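Local coordinates for protein 33 kDa chaperonin (Thermotoga maritima, PDB 1VQ0) that probably acts as a redox-regulated molecular chaperone that protects unfolding and oxidatively damaged proteins from irreversible aggregation, at residues 181-186 with 224-229. Sequence-based numbering, arbitrary orientation.
Sequences GGFAVQ and ERIFGE
Phe183 and Ile226 meet head-on through their torsions: CG of Phe183 stands between the backbone N and carbonyl carbon of that residue (chi1 59°), an arrangement that goes with a ring presenting one face to the helix, while an extended chi2 (163°) puts CD1 at the tip of the Ile226 side chain. That methyl settles over the centre of the Phe183 ring face, 3.9 Å from the ring centroid and 11° off its normal, a CH-pi contact for which the flat ring offers a broad seat. The beta-branched isoleucine suits this place, since its CG1 arm carries CD1 to the ring while its CG2 methyl comes within 4.1 Å of CG2 of Val185. The two methyls of Val185 serve different partners: CG2 lies alongside Ile226, the two side chains running antiparallel, and CG1 approaches Phe227 obliquely, 3.9 Å from CZ. Within the helix end, CG2 of Ile226 also lies over a face of the neighbouring Phe227 ring. Phe183 and Val185 alternate with Ala184, whose CB points away, and the strand therefore offers one apolar face to the last turn of helix 219-227. This is alpha/beta packing: the C-terminal end of that helix, with Ile204 of helix 194-205, covers strand 176-187 and Val24 of its neighbour 24-30 in the large mixed sheet. An alanine in place of Phe183 would remove the ring and would probably leave the Ile226 CD1 methyl without its aromatic seat, opening a gap beside Ile204. Although Ile226 O accepts a hydrogen bond from Asn203 ND2, only hydrocarbon meets between 181-186 and 224-229, all four touching residues being buried, and this contact probably rests on dispersion and the hydrophobic effect, with fit of shape mattering more than charge.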
ATOM      1  N   GLY A 181     -11.172 -19.629  16.505  1.00 35.31           N
ATOM      2  CA  GLY A 181     -10.366 -18.918  17.465  1.00 35.47           C
ATOM      3  C   GLY A 181      -8.918 -18.814  17.086  1.00 34.74           C
ATOM      4  O   GLY A 181      -8.472 -19.339  16.070  1.00 33.80           O
ATOM      5  N   GLY A 182      -8.180 -18.062  17.890  1.00 34.04           N
ATOM      6  CA  GLY A 182      -6.749 -18.013  17.685  1.00 33.57           C
ATOM      7  C   GLY A 182      -6.047 -17.069  18.610  1.00 33.19           C
ATOM      8  O   GLY A 182      -6.650 -16.478  19.512  1.00 32.23           O
ATOM      9  N   PHE A 183      -4.750 -16.938  18.407  1.00 33.40           N
ATOM     10  CA  PHE A 183      -4.016 -15.943  19.198  1.00 34.05           C
ATOM     11  C   PHE A 183      -2.995 -15.230  18.360  1.00 34.18           C
ATOM     12  O   PHE A 183      -2.637 -15.702  17.264  1.00 33.66           O
ATOM     13  CB  PHE A 183      -3.347 -16.590  20.413  1.00 33.20           C
ATOM     14  CG  PHE A 183      -2.380 -17.681  20.071  1.00 34.39           C
ATOM     15  CD1 PHE A 183      -1.094 -17.387  19.634  1.00 31.86           C
ATOM     16  CD2 PHE A 183      -2.757 -19.025  20.239  1.00 33.67           C
ATOM     17  CE1 PHE A 183      -0.205 -18.428  19.327  1.00 30.66           C
ATOM     18  CE2 PHE A 183      -1.922 -20.046  19.909  1.00 25.10           C
ATOM     19  CZ  PHE A 183      -0.615 -19.759  19.470  1.00 34.81           C
ATOM     20  N   ALA A 184      -2.539 -14.105  18.902  1.00 35.28           N
ATOM     21  CA  ALA A 184      -1.468 -13.267  18.355  1.00 36.28           C
ATOM     22  C   ALA A 184      -0.504 -12.894  19.471  1.00 37.28           C
ATOM     23  O   ALA A 184      -0.922 -12.453  20.550  1.00 38.48           O
ATOM     24  CB  ALA A 184      -2.031 -11.988  17.655  1.00 35.73           C
ATOM     25  N   VAL A 185       0.792 -13.102  19.221  1.00 37.21           N
ATOM     26  CA  VAL A 185       1.863 -12.615  20.117  1.00 35.84           C
ATOM     27  C   VAL A 185       2.813 -11.742  19.272  1.00 35.11           C
ATOM     28  O   VAL A 185       3.244 -12.173  18.198  1.00 36.89           O
ATOM     29  CB  VAL A 185       2.617 -13.784  20.845  1.00 35.19           C
ATOM     30  CG1 VAL A 185       3.639 -13.277  21.851  1.00 35.48           C
ATOM     31  CG2 VAL A 185       1.640 -14.678  21.606  1.00 31.17           C
ATOM     32  N   GLN A 186       3.091 -10.523  19.772  1.00 33.43           N
ATOM     33  CA  GLN A 186       3.816  -9.467  19.058  1.00 32.56           C
ATOM     34  C   GLN A 186       4.818  -8.761  19.922  1.00 33.90           C
ATOM     35  O   GLN A 186       4.548  -8.389  21.081  1.00 33.43           O
ATOM     36  CB  GLN A 186       2.824  -8.449  18.487  1.00 32.41           C
ATOM     37  CG  GLN A 186       1.795  -9.094  17.540  1.00 34.27           C
ATOM     38  CD  GLN A 186       0.940  -8.122  16.675  1.00 36.79           C
ATOM     39  OE1 GLN A 186       0.071  -7.427  17.184  1.00 41.40           O
ATOM     40  NE2 GLN A 186       1.157  -8.151  15.344  1.00 34.30           N
ATOM     41  N   GLU A 224      -0.442 -19.242  29.307  1.00 32.74           N
ATOM     42  CA  GLU A 224       0.567 -19.712  30.277  1.00 33.69           C
ATOM     43  C   GLU A 224       1.605 -20.580  29.589  1.00 34.38           C
ATOM     44  O   GLU A 224       2.800 -20.405  29.781  1.00 34.82           O
ATOM     45  CB  GLU A 224      -0.052 -20.482  31.442  1.00 32.77           C
ATOM     46  CG  GLU A 224       1.009 -21.236  32.228  1.00 33.05           C
ATOM     47  CD  GLU A 224       0.498 -21.887  33.481  1.00 32.95           C
ATOM     48  OE1 GLU A 224      -0.744 -21.957  33.656  1.00 34.32           O
ATOM     49  OE2 GLU A 224       1.390 -22.305  34.275  1.00 30.19           O
ATOM     50  N   ARG A 225       1.109 -21.490  28.770  1.00 36.84           N
ATOM     51  CA  ARG A 225       1.952 -22.297  27.891  1.00 37.88           C
ATOM     52  C   ARG A 225       2.859 -21.485  26.968  1.00 36.89           C
ATOM     53  O   ARG A 225       4.043 -21.809  26.869  1.00 37.38           O
ATOM     54  CB  ARG A 225       1.094 -23.231  27.058  1.00 39.26           C
ATOM     55  CG  ARG A 225       0.280 -24.223  27.871  1.00 43.12           C
ATOM     56  CD  ARG A 225       0.307 -25.593  27.312  1.00 47.45           C
ATOM     57  NE  ARG A 225      -1.033 -26.104  27.066  1.00 49.30           N
ATOM     58  CZ  ARG A 225      -1.307 -27.026  26.152  1.00 49.89           C
ATOM     59  NH1 ARG A 225      -0.333 -27.534  25.387  1.00 46.74           N
ATOM     60  NH2 ARG A 225      -2.558 -27.449  25.990  1.00 52.45           N
ATOM     61  N   ILE A 226       2.327 -20.458  26.288  1.00 34.29           N
ATOM     62  CA  ILE A 226       3.195 -19.562  25.504  1.00 33.49           C
ATOM     63  C   ILE A 226       4.344 -18.867  26.301  1.00 33.82           C
ATOM     64  O   ILE A 226       5.499 -18.835  25.848  1.00 34.60           O
ATOM     65  CB  ILE A 226       2.366 -18.501  24.772  1.00 33.38           C
ATOM     66  CG1 ILE A 226       1.510 -19.162  23.667  1.00 32.34           C
ATOM     67  CG2 ILE A 226       3.290 -17.464  24.132  1.00 33.26           C
ATOM     68  CD1 ILE A 226       0.365 -18.336  23.141  1.00 33.45           C
ATOM     69  N   PHE A 227       4.026 -18.290  27.457  1.00 32.71           N
ATOM     70  CA  PHE A 227       4.955 -17.390  28.121  1.00 32.98           C
ATOM     71  C   PHE A 227       5.802 -18.059  29.154  1.00 33.24           C
ATOM     72  O   PHE A 227       6.673 -17.411  29.744  1.00 34.22           O
ATOM     73  CB  PHE A 227       4.193 -16.209  28.723  1.00 32.56           C
ATOM     74  CG  PHE A 227       3.692 -15.288  27.695  1.00 33.01           C
ATOM     75  CD1 PHE A 227       4.581 -14.475  26.998  1.00 35.40           C
ATOM     76  CD2 PHE A 227       2.351 -15.308  27.311  1.00 32.70           C
ATOM     77  CE1 PHE A 227       4.135 -13.655  25.989  1.00 32.79           C
ATOM     78  CE2 PHE A 227       1.889 -14.475  26.330  1.00 31.22           C
ATOM     79  CZ  PHE A 227       2.777 -13.649  25.651  1.00 32.88           C
ATOM     80  N   GLY A 228       5.542 -19.348  29.392  1.00 33.92           N
ATOM     81  CA  GLY A 228       6.337 -20.142  30.373  1.00 34.42           C
ATOM     82  C   GLY A 228       5.934 -19.936  31.819  1.00 34.51           C
ATOM     83  O   GLY A 228       6.308 -20.702  32.638  1.00 35.53           O
ATOM     84  N   GLU A 229       5.158 -18.891  32.084  1.00 35.37           N
ATOM     85  CA  GLU A 229       4.532 -18.579  33.359  1.00 35.18           C
ATOM     86  C   GLU A 229       3.104 -18.073  33.076  1.00 34.84           C
ATOM     87  O   GLU A 229       2.780 -17.755  31.935  1.00 35.53           O
ATOM     88  CB  GLU A 229       5.335 -17.493  34.071  1.00 35.37           C
ATOM     89  CG  GLU A 229       5.254 -16.131  33.403  1.00 38.19           C
ATOM     90  CD  GLU A 229       6.540 -15.339  33.472  1.00 39.69           C
ATOM     91  OE1 GLU A 229       7.470 -15.644  32.680  1.00 40.01           O
ATOM     92  OE2 GLU A 229       6.590 -14.407  34.303  1.00 38.70           O
TER